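PDB 4PQG: glycosyltransferase Gtf1 from Streptococcus pneumoniae, which belongs to the GT-B class of glycosyltransferases, with two Rossmann-like domains and an added extended beta-sheet domain, and is modelled with bound UDP. Local coordinates for residues G64-D67 and N68-I71; V112-D116 and Q117-V121; Y195-D199 and K200-G204; V350-A353 and H354-L357; I469-L472 and Y473-R477. One frame throughout, in Å; residues are numbered along the deposited sequence.

Contact 1 of 5, residues G64-D67 and N68-I71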
# COMPACT_ATOMS: atom_id res chain seq x y z
N GLY A 64 8.59 5.79 3.66
CA GLY A 64 9.73 6.47 3.11
C GLY A 64 9.48 7.68 2.22
O GLY A 64 10.43 8.18 1.64
N PHE A 65 8.24 8.16 2.11
CA PHE A 65 8.00 9.43 1.39
C PHE A 65 8.60 10.59 2.21
O PHE A 65 8.57 10.55 3.44
CB PHE A 65 6.50 9.71 1.21
CG PHE A 65 5.80 8.80 0.26
CD1 PHE A 65 6.04 8.85 -1.12
CD2 PHE A 65 4.85 7.91 0.73
CE1 PHE A 65 5.36 8.01 -1.99
CE2 PHE A 65 4.17 7.06 -0.13
CZ PHE A 65 4.41 7.11 -1.49
N ASP A 66 9.16 11.60 1.54
CA ASP A 66 9.51 12.86 2.22
C ASP A 66 8.22 13.63 2.43
O ASP A 66 7.34 13.58 1.57
CB ASP A 66 10.41 13.72 1.35
CG ASP A 66 11.76 13.10 1.10
OD1 ASP A 66 12.35 12.50 2.01
OD2 ASP A 66 12.24 13.24 -0.04
N ASP A 67 8.12 14.35 3.55
CA ASP A 67 6.94 15.16 3.86
C ASP A 67 6.54 16.09 2.71
O ASP A 67 5.36 16.25 2.43
CB ASP A 67 7.14 16.00 5.14
CG ASP A 67 7.26 15.15 6.39
OD1 ASP A 67 7.13 13.89 6.33
OD2 ASP A 67 7.47 15.76 7.46
N ASN A 68 7.52 16.67 2.03
CA ASN A 68 7.18 17.59 0.94
C ASN A 68 6.77 16.88 -0.35
O ASN A 68 6.45 17.52 -1.33
CB ASN A 68 8.30 18.61 0.70
CG ASN A 68 9.58 17.97 0.19
OD1 ASN A 68 9.56 16.93 -0.48
ND2 ASN A 68 10.70 18.61 0.51
N GLN A 69 6.78 15.55 -0.35
CA GLN A 69 6.20 14.78 -1.46
C GLN A 69 4.73 14.38 -1.20
O GLN A 69 4.10 13.73 -2.03
CB GLN A 69 7.02 13.51 -1.68
CG GLN A 69 8.31 13.71 -2.45
CD GLN A 69 9.12 12.42 -2.53
OE1 GLN A 69 9.37 11.77 -1.52
NE2 GLN A 69 9.54 12.06 -3.74
N VAL A 70 4.17 14.76 -0.04
CA VAL A 70 2.87 14.23 0.37
C VAL A 70 1.75 15.26 0.28
O VAL A 70 1.87 16.35 0.84
CB VAL A 70 2.93 13.63 1.79
CG1 VAL A 70 1.54 13.21 2.27
CG2 VAL A 70 3.89 12.45 1.80
N ILE A 71 0.67 14.91 -0.42
CA ILE A 71 -0.59 15.68 -0.39
C ILE A 71 -1.72 14.80 0.14
O ILE A 71 -1.93 13.67 -0.34
CB ILE A 71 -0.98 16.23 -1.77
CG1 ILE A 71 -0.00 17.35 -2.18
CG2 ILE A 71 -2.40 16.79 -1.73
CD1 ILE A 71 -0.16 17.86 -3.60
O HOH W 1 11.63 15.41 -1.56
O HOH W 2 3.67 18.18 1.73
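Gln69 OE1 accepts two hydrogen bonds, one from the backbone N-H of Asp66 (Asp66 N at 3.1 Å) and one from Arg37 of helix 24-38. The first of these is nearly straight, 163° at the hydrogen, and lies in the plane of the side-chain amide. An extended Gln69 chain (chi2 175°) carries the amide back three residues to that N-H. The return path is a backbone bond, Gln69 N to Asp66 O at 2.8 Å, so Asp66 and Gln69 are tied twice round the same turn. The carboxylate of Asp66 and the amide of Gln69 are inclined 31° to each other, with Asp66 OD2 3.5 Å from Gln69 OE1. Both are acceptors; a water that donates to Asp66 OD2, and perhaps the long, weak ion pair with Arg37, probably offset the closeness. The same water donates to Asn68 OD1 at 2.8 Å. One residue on, Val70 N bonds Asp67 O at 3.1 Å, and a second water spans the carbonyls of Asp67 and Val70. On the apolar side Val70 CG2 meets Phe65 CB at 3.8 Å, where Phe65 also packs on helix 24-38 and strand 42-47. With Gln69 NE2 bonded to Ala33 O, both ends of the amide are satisfied and its flip is set, so the amide ties the 3-10 turn between helix 56-63 and edge strand 70-72 to helix 24-38.

Contact 2 of 5, residues V112-D116 and Q117-V121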
# COMPACT_ATOMS: atom_id res chain seq x y z
N VAL A 112 -8.36 11.40 31.14
CA VAL A 112 -8.19 12.48 32.09
C VAL A 112 -9.57 12.87 32.62
O VAL A 112 -10.49 13.23 31.87
CB VAL A 112 -7.47 13.68 31.43
CG1 VAL A 112 -7.40 14.89 32.36
CG2 VAL A 112 -6.07 13.26 30.99
N PHE A 113 -9.71 12.74 33.94
CA PHE A 113 -10.96 12.99 34.62
C PHE A 113 -10.94 14.37 35.26
O PHE A 113 -9.87 14.94 35.52
CB PHE A 113 -11.25 11.91 35.67
CG PHE A 113 -11.53 10.55 35.08
CD1 PHE A 113 -12.82 10.20 34.68
CD2 PHE A 113 -10.51 9.61 34.95
CE1 PHE A 113 -13.08 8.94 34.15
CE2 PHE A 113 -10.77 8.35 34.42
CZ PHE A 113 -12.05 8.02 34.03
N PHE A 114 -12.13 14.91 35.49
CA PHE A 114 -12.30 16.23 36.03
C PHE A 114 -13.19 16.20 37.27
O PHE A 114 -13.87 15.19 37.54
CB PHE A 114 -12.85 17.17 34.95
CG PHE A 114 -11.89 17.42 33.82
CD1 PHE A 114 -11.05 18.53 33.81
CD2 PHE A 114 -11.80 16.52 32.75
CE1 PHE A 114 -10.15 18.75 32.78
CE2 PHE A 114 -10.90 16.74 31.71
CZ PHE A 114 -10.07 17.85 31.73
N PHE A 115 -13.15 17.28 38.05
CA PHE A 115 -14.01 17.43 39.22
C PHE A 115 -15.46 17.60 38.81
O PHE A 115 -16.36 17.09 39.48
CB PHE A 115 -13.54 18.58 40.09
CG PHE A 115 -12.21 18.34 40.73
CD1 PHE A 115 -12.09 17.45 41.80
CD2 PHE A 115 -11.07 18.97 40.24
CE1 PHE A 115 -10.86 17.21 42.38
CE2 PHE A 115 -9.83 18.74 40.83
CZ PHE A 115 -9.72 17.86 41.90
N ASP A 116 -15.68 18.33 37.72
CA ASP A 116 -16.92 18.22 36.97
C ASP A 116 -17.02 16.74 36.55
O ASP A 116 -16.41 16.30 35.56
CB ASP A 116 -16.91 19.16 35.76
CG ASP A 116 -18.26 19.22 35.03
OD1 ASP A 116 -19.02 18.22 35.08
OD2 ASP A 116 -18.55 20.27 34.41
N GLN A 117 -17.76 15.97 37.35
CA GLN A 117 -17.91 14.52 37.18
C GLN A 117 -18.52 14.15 35.83
O GLN A 117 -18.38 13.02 35.36
CB GLN A 117 -18.79 13.97 38.30
CG GLN A 117 -18.46 12.55 38.72
CD GLN A 117 -17.46 12.51 39.87
OE1 GLN A 117 -17.75 11.95 40.93
NE2 GLN A 117 -16.29 13.12 39.67
N ASP A 118 -19.18 15.12 35.21
CA ASP A 118 -19.86 14.90 33.94
C ASP A 118 -18.94 14.84 32.73
O ASP A 118 -19.32 14.30 31.70
CB ASP A 118 -20.95 15.96 33.73
CG ASP A 118 -22.08 15.84 34.73
OD1 ASP A 118 -22.40 14.70 35.15
OD2 ASP A 118 -22.67 16.89 35.08
N LYS A 119 -17.72 15.37 32.85
CA LYS A 119 -16.83 15.45 31.70
C LYS A 119 -15.49 14.72 31.88
O LYS A 119 -14.89 14.77 32.95
CB LYS A 119 -16.64 16.91 31.25
CG LYS A 119 -15.45 17.66 31.83
CD LYS A 119 -15.57 19.17 31.57
CE LYS A 119 -14.30 19.93 31.90
NZ LYS A 119 -13.25 19.86 30.84
N PHE A 120 -15.05 14.03 30.83
CA PHE A 120 -13.68 13.54 30.74
C PHE A 120 -13.11 13.61 29.31
O PHE A 120 -13.87 13.68 28.34
CB PHE A 120 -13.52 12.13 31.33
CG PHE A 120 -14.32 11.05 30.64
CD1 PHE A 120 -13.83 10.43 29.48
CD2 PHE A 120 -15.52 10.60 31.17
CE1 PHE A 120 -14.56 9.41 28.86
CE2 PHE A 120 -16.25 9.58 30.56
CZ PHE A 120 -15.77 8.99 29.39
N VAL A 121 -11.79 13.60 29.21
CA VAL A 121 -11.09 13.63 27.93
C VAL A 121 -10.27 12.35 27.83
O VAL A 121 -9.54 11.99 28.77
CB VAL A 121 -10.14 14.84 27.83
CG1 VAL A 121 -9.38 14.84 26.51
CG2 VAL A 121 -10.90 16.15 27.99
O HOH W 3 -14.79 13.44 35.11
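Lys119 lays its ammonium over the face of the Phe114 ring, NZ standing 3.7 Å from the ring centroid and only 7° off the normal, a cation-pi contact. The CE methylene follows as a CH-pi donor, 4.1 Å from the same centroid. A bend at the last torsion (chi4 80°) turns NZ in over the ring, and a bond to Gly97 O also holds it. Val121 CG2 approaches the rim of the same ring obliquely, 3.8 Å from Phe114 CE2. Phe113 and Phe120 run side by side and point the same way, an oblique aromatic pair with planes 50° apart and centroids 5.6 Å distant; Phe113 also stacks on His102. In the backbone, Val112 and Val121 form a hydrogen-bonded antiparallel pair, Val112 N to Val121 O at 2.7 Å. At the tip, Lys119 N bonds Asp116 O, closing a type I turn, while Asp118 N donates to Asp116 OD1 at 3.1 Å, meeting it on its anti side. Phe113 and Phe120 share one face of a beta hairpin, while Val112 and Val121 occupy the other, joining strands 109-114 and 119-125 in the long antiparallel meander of the GtfA extended beta-sheet domain.

Contact 3 of 5, residues Y195-D199 and K200-G204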
# COMPACT_ATOMS: atom_id res chain seq x y z
N TYR A 195 -19.74 19.95 1.55
CA TYR A 195 -18.50 20.56 2.00
C TYR A 195 -18.67 22.05 1.95
O TYR A 195 -18.72 22.65 0.87
CB TYR A 195 -17.32 20.18 1.09
CG TYR A 195 -17.14 18.70 0.88
CD1 TYR A 195 -16.09 18.02 1.51
CD2 TYR A 195 -18.00 17.97 0.04
CE1 TYR A 195 -15.90 16.66 1.33
CE2 TYR A 195 -17.82 16.60 -0.16
CZ TYR A 195 -16.76 15.96 0.50
OH TYR A 195 -16.53 14.62 0.33
N HIS A 196 -18.79 22.66 3.13
CA HIS A 196 -19.18 24.05 3.20
C HIS A 196 -17.95 24.88 3.39
O HIS A 196 -17.32 24.83 4.46
CB HIS A 196 -20.19 24.29 4.33
CG HIS A 196 -20.92 25.63 4.23
ND1 HIS A 196 -20.26 26.81 4.09
CD2 HIS A 196 -22.28 25.94 4.25
CE1 HIS A 196 -21.16 27.81 4.01
NE2 HIS A 196 -22.39 27.27 4.11
N PHE A 197 -17.58 25.62 2.35
CA PHE A 197 -16.36 26.45 2.41
C PHE A 197 -16.58 27.90 2.85
O PHE A 197 -15.72 28.75 2.64
CB PHE A 197 -15.58 26.40 1.10
CG PHE A 197 -14.67 25.21 0.98
CD1 PHE A 197 -13.29 25.38 1.09
CD2 PHE A 197 -15.19 23.93 0.79
CE1 PHE A 197 -12.44 24.29 0.98
CE2 PHE A 197 -14.34 22.83 0.69
CZ PHE A 197 -12.96 23.01 0.78
N LYS A 198 -17.73 28.16 3.49
CA LYS A 198 -18.07 29.47 4.09
C LYS A 198 -18.60 30.43 3.03
O LYS A 198 -19.71 30.95 3.17
CB LYS A 198 -16.94 30.11 4.93
CG LYS A 198 -16.16 29.18 5.90
CD LYS A 198 -17.06 28.51 6.92
CE LYS A 198 -16.26 27.87 8.05
NZ LYS A 198 -17.16 27.55 9.19
N ASP A 199 -17.82 30.63 1.96
CA ASP A 199 -18.26 31.47 0.83
C ASP A 199 -18.73 30.67 -0.40
O ASP A 199 -19.11 31.26 -1.45
CB ASP A 199 -17.16 32.46 0.44
CG ASP A 199 -15.88 31.80 -0.06
OD1 ASP A 199 -15.81 30.55 -0.21
OD2 ASP A 199 -14.92 32.55 -0.32
N LYS A 200 -18.71 29.34 -0.29
CA LYS A 200 -19.15 28.47 -1.38
C LYS A 200 -19.37 27.08 -0.81
O LYS A 200 -18.97 26.79 0.32
CB LYS A 200 -18.10 28.41 -2.51
CG LYS A 200 -16.75 27.85 -2.08
CD LYS A 200 -15.81 27.56 -3.24
CE LYS A 200 -15.29 28.84 -3.87
NZ LYS A 200 -14.41 29.54 -2.91
N ILE A 201 -20.00 26.23 -1.60
CA ILE A 201 -20.40 24.91 -1.16
C ILE A 201 -20.20 23.88 -2.28
O ILE A 201 -20.36 24.20 -3.46
CB ILE A 201 -21.86 24.99 -0.67
CG1 ILE A 201 -22.23 23.86 0.26
CG2 ILE A 201 -22.84 25.13 -1.84
CD1 ILE A 201 -23.33 24.27 1.24
N PHE A 202 -19.80 22.66 -1.90
CA PHE A 202 -19.69 21.55 -2.85
C PHE A 202 -20.60 20.42 -2.41
O PHE A 202 -20.65 20.10 -1.24
CB PHE A 202 -18.24 21.05 -2.95
CG PHE A 202 -17.27 22.11 -3.36
CD1 PHE A 202 -17.21 22.54 -4.69
CD2 PHE A 202 -16.39 22.65 -2.44
CE1 PHE A 202 -16.32 23.53 -5.09
CE2 PHE A 202 -15.48 23.63 -2.83
CZ PHE A 202 -15.45 24.07 -4.16
N TYR A 203 -21.29 19.80 -3.36
CA TYR A 203 -22.19 18.68 -3.06
C TYR A 203 -21.59 17.37 -3.53
O TYR A 203 -21.51 17.14 -4.73
CB TYR A 203 -23.58 18.89 -3.69
CG TYR A 203 -24.18 20.19 -3.23
CD1 TYR A 203 -24.60 20.35 -1.91
CD2 TYR A 203 -24.29 21.29 -4.10
CE1 TYR A 203 -25.12 21.56 -1.46
CE2 TYR A 203 -24.82 22.50 -3.66
CZ TYR A 203 -25.23 22.63 -2.34
OH TYR A 203 -25.75 23.82 -1.87
N GLY A 204 -21.17 16.52 -2.59
CA GLY A 204 -20.64 15.19 -2.94
C GLY A 204 -19.13 15.18 -3.09
O GLY A 204 -18.50 16.20 -3.44
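Lys200 opens its segment beside Asp199, the two side chains pointing the same way, and folds back through bends at chi3 (71°) and chi4 to bring NZ within 3.2 Å of Asp199 OD1. In this salt bridge NZ meets the oxygen from above the carboxylate plane, 38° out of it, and two exposed residues are joined. The backbone of Lys200 also closes the loop: its O accepts the N-H of Phe197 at 2.7 Å from Phe197 N, while its CG packs on Phe197 CB. Ile201 comes next, in a non-hydrogen-bonded pair with His196, and sends CD1 obliquely across to His196 CD2 at 3.6 Å. The imidazole is itself held in place by Lys198 N, which donates to His196 ND1 in the plane of the ring. Through these pairs strand 201-203 forms a beta hairpin with strand 191-196 and becomes the outermost member of the antiparallel sheet on that side. Phe202 continues it in a hydrogen-bonded pair with Tyr195: Tyr195 N meets Phe202 O at 2.9 Å, and Phe202 N returns to Tyr195 O at 3.0 Å. On this face the Phe202 ring turns its edge toward the face of Phe197 in an offset edge-to-face contact, centroids 5.4 Å apart and planes at 81°. Phe197 also stacks on Tyr183 and packs against Phe208 of helix 205-215, while Phe202 touches Ala211 of that helix. Gly204, at the N-cap position of the same helix, places its O 3.4 Å from Tyr195 CE2, as the tyrosine stacks on Phe208 and its hydroxyl bonds Glu192.

Contact 4 of 5, residues V350-A353 and H354-L357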
# COMPACT_ATOMS: atom_id res chain seq x y z
N VAL A 350 5.37 -26.87 4.16
CA VAL A 350 6.51 -26.81 5.07
C VAL A 350 6.39 -27.87 6.17
O VAL A 350 7.37 -28.55 6.47
CB VAL A 350 6.76 -25.39 5.63
CG1 VAL A 350 7.86 -25.38 6.69
CG2 VAL A 350 7.15 -24.46 4.50
N ILE A 351 5.19 -28.04 6.75
CA ILE A 351 4.91 -29.12 7.71
C ILE A 351 5.31 -30.49 7.14
O ILE A 351 5.91 -31.31 7.84
CB ILE A 351 3.43 -29.14 8.16
CG1 ILE A 351 3.11 -27.88 8.97
CG2 ILE A 351 3.10 -30.40 8.98
CD1 ILE A 351 1.62 -27.60 9.05
N GLU A 352 4.99 -30.70 5.87
CA GLU A 352 5.25 -31.95 5.18
C GLU A 352 6.75 -32.14 4.91
O GLU A 352 7.31 -33.20 5.22
CB GLU A 352 4.43 -32.01 3.89
CG GLU A 352 4.53 -33.30 3.08
CD GLU A 352 3.84 -34.49 3.73
OE1 GLU A 352 2.95 -34.31 4.59
OE2 GLU A 352 4.19 -35.63 3.35
N ALA A 353 7.39 -31.11 4.37
CA ALA A 353 8.82 -31.17 4.07
C ALA A 353 9.64 -31.37 5.34
O ALA A 353 10.71 -31.99 5.31
CB ALA A 353 9.28 -29.92 3.33
N HIS A 354 9.13 -30.84 6.45
CA HIS A 354 9.78 -30.93 7.76
C HIS A 354 9.96 -32.36 8.24
O HIS A 354 10.80 -32.63 9.09
CB HIS A 354 8.98 -30.11 8.76
CG HIS A 354 9.55 -30.09 10.14
ND1 HIS A 354 9.15 -30.93 11.10
CD2 HIS A 354 10.52 -29.28 10.71
CE1 HIS A 354 9.83 -30.68 12.23
NE2 HIS A 354 10.67 -29.66 11.99
N LYS A 355 9.14 -33.27 7.71
CA LYS A 355 9.31 -34.70 7.97
C LYS A 355 10.66 -35.20 7.45
O LYS A 355 11.29 -36.03 8.08
CB LYS A 355 8.18 -35.51 7.33
CG LYS A 355 6.80 -35.25 7.92
CD LYS A 355 5.71 -35.75 6.98
CE LYS A 355 4.33 -35.60 7.59
NZ LYS A 355 3.26 -36.14 6.68
N GLU A 356 11.07 -34.67 6.31
CA GLU A 356 12.31 -35.08 5.65
C GLU A 356 13.49 -34.22 6.09
O GLU A 356 14.62 -34.71 6.15
CB GLU A 356 12.13 -34.97 4.14
CG GLU A 356 13.10 -35.79 3.30
CD GLU A 356 12.58 -37.18 2.98
OE1 GLU A 356 11.77 -37.73 3.76
OE2 GLU A 356 12.99 -37.73 1.94
N LEU A 357 13.23 -32.95 6.40
CA LEU A 357 14.26 -32.01 6.83
C LEU A 357 13.83 -31.37 8.14
O LEU A 357 13.24 -30.28 8.12
CB LEU A 357 14.52 -30.92 5.78
CG LEU A 357 14.63 -31.26 4.28
CD1 LEU A 357 14.55 -30.00 3.43
CD2 LEU A 357 15.90 -32.03 3.95
O HOH W 4 6.60 -31.94 10.56
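A chi1 of -177° swings Glu352 CG to the far side from its own N, and the chain then bends at chi2 (71°), while Lys355 runs out fully extended beyond CG; the two crossing chains bring Lys355 NZ to 2.8 Å from Glu352 OE1. The ammonium comes from above the carboxylate plane, 39° out of it, and Glu352 OE2 is farther from NZ, so the salt bridge leans on one oxygen. Along the way the aliphatic part of Lys355 lies beside the backbone, its CG 3.4 Å from Glu352 O. That same carbonyl accepts Lys355 N at 3.1 Å, a bond spanning three residues where a regular helical bond spans four. His354 N still reaches Val350 O in the four-residue pattern, at 2.9 Å. Its ring swings outward, and a water links it back to the helix: the water donates to Ile351 O and lies 2.8 Å from His354 ND1. The imidazole also stacks on Tyr386. At the end of the turn Ala353 O takes two N-H groups, each nitrogen 2.9 Å away: that of Leu357 in the carbonyl plane, that of Glu356 from above it. This one carbonyl is thus bonded by both a three-residue and a four-residue donor. Ala353 and Glu356 face Cys470, and Leu357 faces Tyr473, both on helix 458-474. Mixed bonding of this kind marks the C-terminal end of helix 343-353, where the regular bonding gives out and the chain of the glycosyl transferases group 1 domain, of the GT-B clan, turns toward strand 361-365 of its parallel sheet.

Contact 5 of 5, residues I469-L472 and Y473-R477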
# COMPACT_ATOMS: atom_id res chain seq x y z
N ILE A 469 10.98 -28.21 -2.24
CA ILE A 469 11.83 -27.75 -1.16
C ILE A 469 12.87 -28.82 -0.88
O ILE A 469 14.07 -28.54 -0.89
CB ILE A 469 11.02 -27.44 0.13
CG1 ILE A 469 10.13 -26.20 -0.06
CG2 ILE A 469 11.95 -27.25 1.32
CD1 ILE A 469 8.93 -26.13 0.86
N CYS A 470 12.41 -30.06 -0.64
CA CYS A 470 13.29 -31.19 -0.35
C CYS A 470 14.34 -31.40 -1.44
O CYS A 470 15.51 -31.57 -1.14
CB CYS A 470 12.47 -32.46 -0.12
SG CYS A 470 11.60 -32.46 1.46
N GLN A 471 13.91 -31.34 -2.70
CA GLN A 471 14.82 -31.46 -3.85
C GLN A 471 15.93 -30.40 -3.90
O GLN A 471 17.07 -30.71 -4.29
CB GLN A 471 14.03 -31.45 -5.16
CG GLN A 471 14.90 -31.64 -6.40
CD GLN A 471 14.11 -31.52 -7.69
OE1 GLN A 471 12.89 -31.34 -7.67
NE2 GLN A 471 14.80 -31.61 -8.81
N LEU A 472 15.61 -29.17 -3.50
CA LEU A 472 16.60 -28.07 -3.53
C LEU A 472 17.76 -28.36 -2.59
O LEU A 472 18.92 -28.15 -2.93
CB LEU A 472 15.93 -26.73 -3.15
CG LEU A 472 16.75 -25.44 -3.19
CD1 LEU A 472 15.81 -24.26 -3.45
CD2 LEU A 472 17.54 -25.21 -1.90
N TYR A 473 17.42 -28.87 -1.41
CA TYR A 473 18.43 -29.18 -0.43
C TYR A 473 19.13 -30.51 -0.73
O TYR A 473 20.37 -30.59 -0.67
CB TYR A 473 17.81 -29.19 0.96
CG TYR A 473 17.57 -27.80 1.51
CD1 TYR A 473 18.62 -27.07 2.07
CD2 TYR A 473 16.30 -27.22 1.48
CE1 TYR A 473 18.41 -25.79 2.58
CE2 TYR A 473 16.08 -25.95 1.99
CZ TYR A 473 17.13 -25.24 2.53
OH TYR A 473 16.91 -23.97 3.04
N GLN A 474 18.35 -31.52 -1.10
CA GLN A 474 18.87 -32.87 -1.30
C GLN A 474 19.76 -32.97 -2.54
O GLN A 474 20.72 -33.73 -2.54
CB GLN A 474 17.74 -33.91 -1.32
CG GLN A 474 17.07 -34.08 0.04
CD GLN A 474 15.86 -35.01 0.05
OE1 GLN A 474 15.16 -35.18 -0.96
NE2 GLN A 474 15.59 -35.60 1.21
N GLU A 475 19.45 -32.18 -3.58
CA GLU A 475 20.32 -32.10 -4.76
C GLU A 475 21.35 -30.97 -4.67
O GLU A 475 22.01 -30.64 -5.66
CB GLU A 475 19.49 -31.98 -6.05
CG GLU A 475 18.44 -33.08 -6.22
CD GLU A 475 17.81 -33.11 -7.59
OE1 GLU A 475 17.87 -32.10 -8.32
OE2 GLU A 475 17.22 -34.15 -7.95
N ASN A 476 21.50 -30.38 -3.48
CA ASN A 476 22.53 -29.38 -3.21
C ASN A 476 22.50 -28.18 -4.15
O ASN A 476 23.54 -27.76 -4.64
CB ASN A 476 23.92 -30.02 -3.25
CG ASN A 476 24.54 -30.13 -1.88
OD1 ASN A 476 24.25 -31.07 -1.13
ND2 ASN A 476 25.41 -29.17 -1.55
N ARG A 477 21.31 -27.65 -4.42
CA ARG A 477 21.16 -26.63 -5.45
C ARG A 477 21.32 -25.19 -4.94
O ARG A 477 21.38 -24.25 -5.74
CB ARG A 477 19.83 -26.80 -6.22
CG ARG A 477 19.59 -28.20 -6.78
CD ARG A 477 20.30 -28.45 -8.11
NE ARG A 477 19.84 -27.52 -9.14
CZ ARG A 477 20.59 -26.58 -9.70
NH1 ARG A 477 21.87 -26.45 -9.36
NH2 ARG A 477 20.08 -25.77 -10.61
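Between Ile469 and Gln474 the backbone is helical, with Gln474 N bonded to Cys470 O at 2.8 Å and Glu475 N to Gln471 O at 2.9 Å, although the bond from Tyr473 N to Ile469 O is weak. One turn apart on the outer surface, Gln471 NE2 donates to Glu475 OE1 at 3.1 Å, nearly straight at 169°. The donor lies in its own amide plane but stands above the carboxylate, as the two planes are 77° apart. The other end of this amide, OE1, takes Lys468 NZ, which sets which way round the group lies. Leu472 and Tyr473 also meet although they are neighbours: a trans chi1 (-177°) sends the Leu472 branch onward, and CD2 comes over the centre of the Tyr473 ring, 4.1 Å from its centroid, as a CH-pi contact. The ring's edge lies by Ile469 O, its hydroxyl bonds Glu403, and the ring of Phe329 meets it. Helix 458-474 then closes in a Schellman motif: Asn476, with positive phi, is the C-prime residue, Arg477 N reaches back to Leu472 O at 2.9 Å, and Asn476 N to Tyr473 O at 3.0 Å. This reversal leads straight into helix 478-489, whose Leu478 and Met481 touch Leu472. Before that helix the Arg477 chain bends at chi2 and chi3, and its guanidinium bonds Gly444 O, in the loop before strand 447-450, whose Tyr448 the side chain touches.

In the fold
Contacts 4 and 5 touch, their centres 13 Å apart: Glu356 CB lies 3.7 Å from Cys470 SG, and Leu357 CD1 lies 3.8 Å from Tyr473 CD2, so two helix ends of the group 1 domain pack together. Contacts 2 and 3 belong to one antiparallel sheet, but near its two ends, with centres about 36 Å apart. Contact 1 lies in the other Rossmann-like domain, at an edge strand of its parallel sheet, its nearest atoms about 13 Å from contact 3 and about 30 Å from contact 4. It does not touch the ligands: the Phe65 side chain is about 11 Å from bound UDP and about 12 Å from NAG.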